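Local coordinates for uncharacterized protein (PDB 4IRT) that is of unknown function but, as a member of a BNR repeat-containing beta-propeller family, is a putative neuraminidase, at residues 260-272 and 279-291. Sequence-based numbering, arbitrary orientation.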
loop_
_atom_site.group_PDB
_atom_site.type_symbol
_atom_site.label_atom_id
_atom_site.label_comp_id
_atom_site.label_asym_id
_atom_site.label_seq_id
_atom_site.Cartn_x
_atom_site.Cartn_y
_atom_site.Cartn_z
ATOM N N ALA A 260 -2.342 -18.033 -1.351
ATOM C CA ALA A 260 -1.543 -18.783 -2.325
ATOM C C ALA A 260 -2.386 -19.281 -3.504
ATOM O O ALA A 260 -1.887 -19.366 -4.632
ATOM C CB ALA A 260 -0.872 -19.971 -1.646
ATOM N N GLY A 261 -3.640 -19.619 -3.222
ATOM C CA GLY A 261 -4.609 -20.069 -4.225
ATOM C C GLY A 261 -5.134 -18.970 -5.131
ATOM O O GLY A 261 -5.810 -19.246 -6.105
ATOM N N GLY A 262 -4.854 -17.711 -4.810
ATOM C CA GLY A 262 -5.261 -16.601 -5.657
ATOM C C GLY A 262 -6.599 -15.955 -5.301
ATOM O O GLY A 262 -7.120 -15.174 -6.092
ATOM N N ASN A 263 -7.158 -16.281 -4.141
ATOM C CA ASN A 263 -8.357 -15.602 -3.619
ATOM C C ASN A 263 -8.000 -14.226 -3.000
ATOM O O ASN A 263 -7.044 -14.141 -2.224
ATOM C CB ASN A 263 -9.051 -16.462 -2.577
ATOM C CG ASN A 263 -9.656 -17.716 -3.185
ATOM O OD1 ASN A 263 -10.204 -17.698 -4.295
ATOM N ND2 ASN A 263 -9.505 -18.796 -2.495
ATOM N N PRO A 264 -8.757 -13.160 -3.360
ATOM C CA PRO A 264 -8.430 -11.788 -2.925
ATOM C C PRO A 264 -9.041 -11.445 -1.587
ATOM O O PRO A 264 -10.168 -11.866 -1.299
ATOM C CB PRO A 264 -9.072 -10.898 -3.995
ATOM C CG PRO A 264 -10.284 -11.725 -4.443
ATOM C CD PRO A 264 -9.770 -13.155 -4.430
ATOM N N TYR A 265 -8.311 -10.635 -0.826
ATOM C CA TYR A 265 -8.708 -10.144 0.479
ATOM C C TYR A 265 -8.472 -8.638 0.516
ATOM O O TYR A 265 -7.411 -8.187 0.113
ATOM C CB TYR A 265 -7.870 -10.765 1.581
ATOM C CG TYR A 265 -8.091 -12.234 1.763
ATOM C CD1 TYR A 265 -7.556 -13.127 0.863
ATOM C CD2 TYR A 265 -8.828 -12.720 2.822
ATOM C CE1 TYR A 265 -7.745 -14.493 1.017
ATOM C CE2 TYR A 265 -9.037 -14.083 2.983
ATOM C CZ TYR A 265 -8.495 -14.964 2.073
ATOM O OH TYR A 265 -8.668 -16.329 2.199
ATOM N N ILE A 266 -9.464 -7.870 0.979
ATOM C CA ILE A 266 -9.370 -6.393 0.995
ATOM C C ILE A 266 -9.613 -5.889 2.415
ATOM O O ILE A 266 -10.591 -6.266 3.015
ATOM C CB ILE A 266 -10.413 -5.766 0.060
ATOM C CG1 ILE A 266 -10.234 -6.296 -1.363
ATOM C CG2 ILE A 266 -10.335 -4.237 0.135
ATOM C CD1 ILE A 266 -11.453 -6.219 -2.287
ATOM N N ALA A 267 -8.716 -5.054 2.933
ATOM C CA ALA A 267 -8.811 -4.536 4.305
ATOM C C ALA A 267 -9.133 -3.050 4.293
ATOM O O ALA A 267 -8.495 -2.258 3.590
ATOM C CB ALA A 267 -7.520 -4.784 5.057
ATOM N N THR A 268 -10.154 -2.673 5.049
ATOM C CA THR A 268 -10.613 -1.309 5.082
ATOM C C THR A 268 -11.457 -1.083 6.323
ATOM O O THR A 268 -11.390 -1.874 7.286
ATOM C CB THR A 268 -11.370 -0.902 3.769
ATOM O OG1 THR A 268 -11.638 0.493 3.790
ATOM C CG2 THR A 268 -12.708 -1.663 3.620
ATOM N N TYR A 269 -12.197 0.037 6.337
ATOM C CA TYR A 269 -13.141 0.312 7.406
ATOM C C TYR A 269 -14.363 1.119 6.937
ATOM O O TYR A 269 -14.326 1.795 5.917
ATOM C CB TYR A 269 -12.480 0.964 8.634
ATOM C CG TYR A 269 -11.865 2.362 8.468
ATOM C CD1 TYR A 269 -12.668 3.496 8.371
ATOM C CD2 TYR A 269 -10.487 2.530 8.456
ATOM C CE1 TYR A 269 -12.112 4.762 8.240
ATOM C CE2 TYR A 269 -9.893 3.800 8.334
ATOM C CZ TYR A 269 -10.704 4.904 8.215
ATOM O OH TYR A 269 -10.166 6.165 8.099
ATOM N N TRP A 270 -15.455 0.965 7.675
ATOM C CA TRP A 270 -16.685 1.740 7.512
ATOM C C TRP A 270 -17.598 1.483 8.731
ATOM O O TRP A 270 -17.370 0.548 9.497
ATOM C CB TRP A 270 -17.374 1.403 6.163
ATOM C CG TRP A 270 -17.979 -0.013 6.090
ATOM C CD1 TRP A 270 -19.190 -0.418 6.590
ATOM C CD2 TRP A 270 -17.428 -1.155 5.416
ATOM N NE1 TRP A 270 -19.406 -1.748 6.304
ATOM C CE2 TRP A 270 -18.340 -2.224 5.590
ATOM C CE3 TRP A 270 -16.273 -1.370 4.666
ATOM C CZ2 TRP A 270 -18.108 -3.483 5.064
ATOM C CZ3 TRP A 270 -16.038 -2.653 4.163
ATOM C CH2 TRP A 270 -16.941 -3.672 4.361
ATOM N N ARG A 271 -18.634 2.307 8.909
ATOM C CA ARG A 271 -19.541 2.161 10.068
ATOM C C ARG A 271 -20.755 1.260 9.821
ATOM O O ARG A 271 -21.201 1.057 8.681
ATOM C CB ARG A 271 -20.039 3.523 10.583
ATOM C CG ARG A 271 -21.021 4.265 9.677
ATOM C CD ARG A 271 -21.563 5.539 10.346
ATOM N NE ARG A 271 -22.404 6.265 9.391
ATOM C CZ ARG A 271 -23.690 5.998 9.152
ATOM N NH1 ARG A 271 -24.323 5.034 9.813
ATOM N NH2 ARG A 271 -24.355 6.671 8.212
ATOM N N GLU A 272 -21.262 0.680 10.900
ATOM C CA GLU A 272 -22.593 0.051 10.870
ATOM C C GLU A 272 -23.689 1.104 10.621
ATOM O O GLU A 272 -23.537 2.270 11.007
ATOM C CB GLU A 272 -22.860 -0.694 12.184
ATOM C CG GLU A 272 -21.953 -1.862 12.444
ATOM C CD GLU A 272 -22.153 -2.976 11.440
ATOM O OE1 GLU A 272 -21.631 -2.874 10.304
ATOM O OE2 GLU A 272 -22.846 -3.957 11.798
ATOM N N GLN A 279 -15.671 0.896 11.845
ATOM C CA GLN A 279 -15.151 -0.379 12.302
ATOM C C GLN A 279 -14.309 -0.966 11.205
ATOM O O GLN A 279 -14.674 -0.863 10.028
ATOM C CB GLN A 279 -16.301 -1.375 12.578
ATOM C CG GLN A 279 -17.341 -0.905 13.578
ATOM C CD GLN A 279 -16.874 -0.953 15.030
ATOM O OE1 GLN A 279 -15.773 -1.425 15.344
ATOM N NE2 GLN A 279 -17.708 -0.453 15.918
ATOM N N TYR A 280 -13.223 -1.617 11.600
ATOM C CA TYR A 280 -12.376 -2.345 10.686
ATOM C C TYR A 280 -13.090 -3.560 10.073
ATOM O O TYR A 280 -13.903 -4.233 10.726
ATOM C CB TYR A 280 -11.105 -2.788 11.383
ATOM C CG TYR A 280 -10.069 -1.725 11.619
ATOM C CD1 TYR A 280 -9.317 -1.206 10.556
ATOM C CD2 TYR A 280 -9.794 -1.240 12.922
ATOM C CE1 TYR A 280 -8.327 -0.276 10.762
ATOM C CE2 TYR A 280 -8.798 -0.266 13.125
ATOM C CZ TYR A 280 -8.075 0.187 12.055
ATOM O OH TYR A 280 -7.046 1.103 12.174
ATOM N N ARG A 281 -12.814 -3.797 8.792
ATOM C CA ARG A 281 -13.460 -4.808 7.990
ATOM C C ARG A 281 -12.467 -5.575 7.155
ATOM O O ARG A 281 -11.443 -5.040 6.759
ATOM C CB ARG A 281 -14.404 -4.132 6.987
ATOM C CG ARG A 281 -15.310 -3.105 7.622
ATOM C CD ARG A 281 -16.439 -3.718 8.434
ATOM N NE ARG A 281 -17.243 -2.668 9.081
ATOM C CZ ARG A 281 -18.518 -2.788 9.455
ATOM N NH1 ARG A 281 -19.136 -3.939 9.291
ATOM N NH2 ARG A 281 -19.163 -1.765 10.022
ATOM N N ILE A 282 -12.833 -6.806 6.817
ATOM C CA ILE A 282 -12.207 -7.531 5.726
ATOM C C ILE A 282 -13.278 -7.999 4.726
ATOM O O ILE A 282 -14.368 -8.417 5.123
ATOM C CB ILE A 282 -11.331 -8.699 6.270
ATOM C CG1 ILE A 282 -10.414 -9.240 5.180
ATOM C CG2 ILE A 282 -12.183 -9.809 6.884
ATOM C CD1 ILE A 282 -9.251 -10.045 5.709
ATOM N N VAL A 283 -12.952 -7.915 3.436
ATOM C CA VAL A 283 -13.824 -8.360 2.348
ATOM C C VAL A 283 -12.984 -9.313 1.509
ATOM O O VAL A 283 -11.878 -8.974 1.115
ATOM C CB VAL A 283 -14.275 -7.158 1.516
ATOM C CG1 VAL A 283 -15.030 -7.549 0.252
ATOM C CG2 VAL A 283 -15.058 -6.176 2.363
ATOM N N TRP A 284 -13.511 -10.485 1.193
ATOM C CA TRP A 284 -12.765 -11.457 0.412
ATOM C C TRP A 284 -13.684 -12.337 -0.414
ATOM O O TRP A 284 -14.897 -12.413 -0.146
ATOM C CB TRP A 284 -11.891 -12.328 1.327
ATOM C CG TRP A 284 -12.635 -13.439 2.075
ATOM C CD1 TRP A 284 -12.677 -14.779 1.745
ATOM C CD2 TRP A 284 -13.432 -13.299 3.261
ATOM N NE1 TRP A 284 -13.458 -15.463 2.654
ATOM C CE2 TRP A 284 -13.948 -14.585 3.575
ATOM C CE3 TRP A 284 -13.795 -12.210 4.073
ATOM C CZ2 TRP A 284 -14.752 -14.809 4.670
ATOM C CZ3 TRP A 284 -14.587 -12.448 5.169
ATOM C CH2 TRP A 284 -15.078 -13.751 5.444
ATOM N N ASN A 285 -13.100 -12.968 -1.423
ATOM C CA ASN A 285 -13.831 -13.828 -2.343
ATOM C C ASN A 285 -13.217 -15.208 -2.284
ATOM O O ASN A 285 -11.998 -15.320 -2.314
ATOM C CB ASN A 285 -13.736 -13.291 -3.766
ATOM C CG ASN A 285 -14.591 -14.081 -4.747
ATOM O OD1 ASN A 285 -14.155 -15.099 -5.285
ATOM N ND2 ASN A 285 -15.825 -13.627 -4.947
ATOM N N ASP A 286 -14.057 -16.227 -2.143
ATOM C CA ASP A 286 -13.610 -17.618 -1.945
ATOM C C ASP A 286 -13.553 -18.431 -3.251
ATOM O O ASP A 286 -13.304 -19.656 -3.248
ATOM C CB ASP A 286 -14.475 -18.313 -0.878
ATOM C CG ASP A 286 -15.928 -18.446 -1.279
ATOM O OD1 ASP A 286 -16.243 -18.291 -2.480
ATOM O OD2 ASP A 286 -16.764 -18.716 -0.379
ATOM N N GLY A 287 -13.745 -17.744 -4.355
ATOM C CA GLY A 287 -13.810 -18.336 -5.686
ATOM C C GLY A 287 -15.237 -18.262 -6.188
ATOM O O GLY A 287 -15.469 -18.217 -7.383
ATOM N N LYS A 288 -16.201 -18.238 -5.266
ATOM C CA LYS A 288 -17.609 -18.305 -5.649
ATOM C C LYS A 288 -18.454 -17.162 -5.130
ATOM O O LYS A 288 -19.456 -16.833 -5.736
ATOM C CB LYS A 288 -18.212 -19.621 -5.132
ATOM C CG LYS A 288 -17.509 -20.898 -5.583
ATOM C CD LYS A 288 -17.374 -21.013 -7.099
ATOM C CE LYS A 288 -18.712 -21.214 -7.804
ATOM N NZ LYS A 288 -19.106 -22.653 -7.847
HETATM N N MSE A 289 -18.089 -16.617 -3.969
HETATM C CA MSE A 289 -18.882 -15.575 -3.323
HETATM C C MSE A 289 -17.994 -14.607 -2.568
HETATM O O MSE A 289 -16.938 -14.990 -2.006
HETATM C CB MSE A 289 -19.855 -16.148 -2.281
HETATM C CG MSE A 289 -20.979 -17.041 -2.820
HETATM SE SE MSE A 289 -22.481 -15.986 -3.548
HETATM C CE MSE A 289 -23.316 -15.378 -1.867
ATOM N N TRP A 290 -18.454 -13.359 -2.505
ATOM C CA TRP A 290 -17.857 -12.330 -1.644
ATOM C C TRP A 290 -18.438 -12.408 -0.222
ATOM O O TRP A 290 -19.605 -12.752 -0.017
ATOM C CB TRP A 290 -18.077 -10.927 -2.209
ATOM C CG TRP A 290 -17.272 -10.621 -3.431
ATOM C CD1 TRP A 290 -17.708 -10.657 -4.738
ATOM C CD2 TRP A 290 -15.904 -10.230 -3.480
ATOM N NE1 TRP A 290 -16.705 -10.304 -5.574
ATOM C CE2 TRP A 290 -15.579 -10.037 -4.832
ATOM C CE3 TRP A 290 -14.925 -10.014 -2.510
ATOM C CZ2 TRP A 290 -14.315 -9.659 -5.238
ATOM C CZ3 TRP A 290 -13.697 -9.623 -2.913
ATOM C CH2 TRP A 290 -13.393 -9.439 -4.256
ATOM N N HIS A 291 -17.582 -12.135 0.756
ATOM C CA HIS A 291 -17.926 -12.156 2.170
ATOM C C HIS A 291 -17.352 -10.917 2.823
ATOM O O HIS A 291 -16.449 -10.300 2.287
ATOM C CB HIS A 291 -17.294 -13.382 2.864
ATOM C CG HIS A 291 -17.604 -14.687 2.202
ATOM N ND1 HIS A 291 -18.767 -15.386 2.450
ATOM C CD2 HIS A 291 -16.899 -15.436 1.323
ATOM C CE1 HIS A 291 -18.774 -16.503 1.735
ATOM N NE2 HIS A 291 -17.647 -16.559 1.046
HETATM O O HOH W 1 -11.620 -15.327 -6.294
#
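One face of the Trp270 indole is covered by Arg281: the guanidinium stacks face to face with it, planes 10° apart, with Arg281 CZ 3.8 Å from the centroid of the five-membered ring, a cation-pi stack. Nearer the backbone, Arg281 CG sits 3.4 Å from the centroid of the Trp270 six-membered ring, almost on its normal, a CH-pi contact. At the indole edge, near the ring plane, Val283 CG2 meets Trp270 CH2 at 3.7 Å. A bend at chi2 (-74°) folds the Arg281 chain over the indole. In the guanidinium plane, NE and NH2 both grip Trp270 O, the NH2 bond being 3.0 Å, both coming from above the carbonyl plane rather than on a lone pair, while NH1 and NH2 bond end-on to Glu272 OE1, with NH2 at 2.7 Å. The carboxylate is turned 46° from the guanidinium, and both nitrogens reach that oxygen from one face. On the sheet's other side, the Tyr265 ring receives Trp284 CB over one face, 3.9 Å from its centroid, and Ile282 CD1 at its edge; the Tyr265 and Trp284 rings run almost parallel, but are so offset that they scarcely overlap.

Alternating hydrogen-bonded pairs, Ile266 with Val283 through Trp270 with Gln279, define an antiparallel hairpin, the two middle strands of a four-stranded propeller blade. Ile319 of the next sheet packs on Tyr265, Ala267 and Ile282. A leucine in place of Arg281 would probably leave the Glu272 carboxylate without its charged mate and Trp270 O with only Gln279 N of its three donors here. One cation thus joins stacking, carbonyl binding and charge pairing, tying Trp270 and Glu272 to the partner strand.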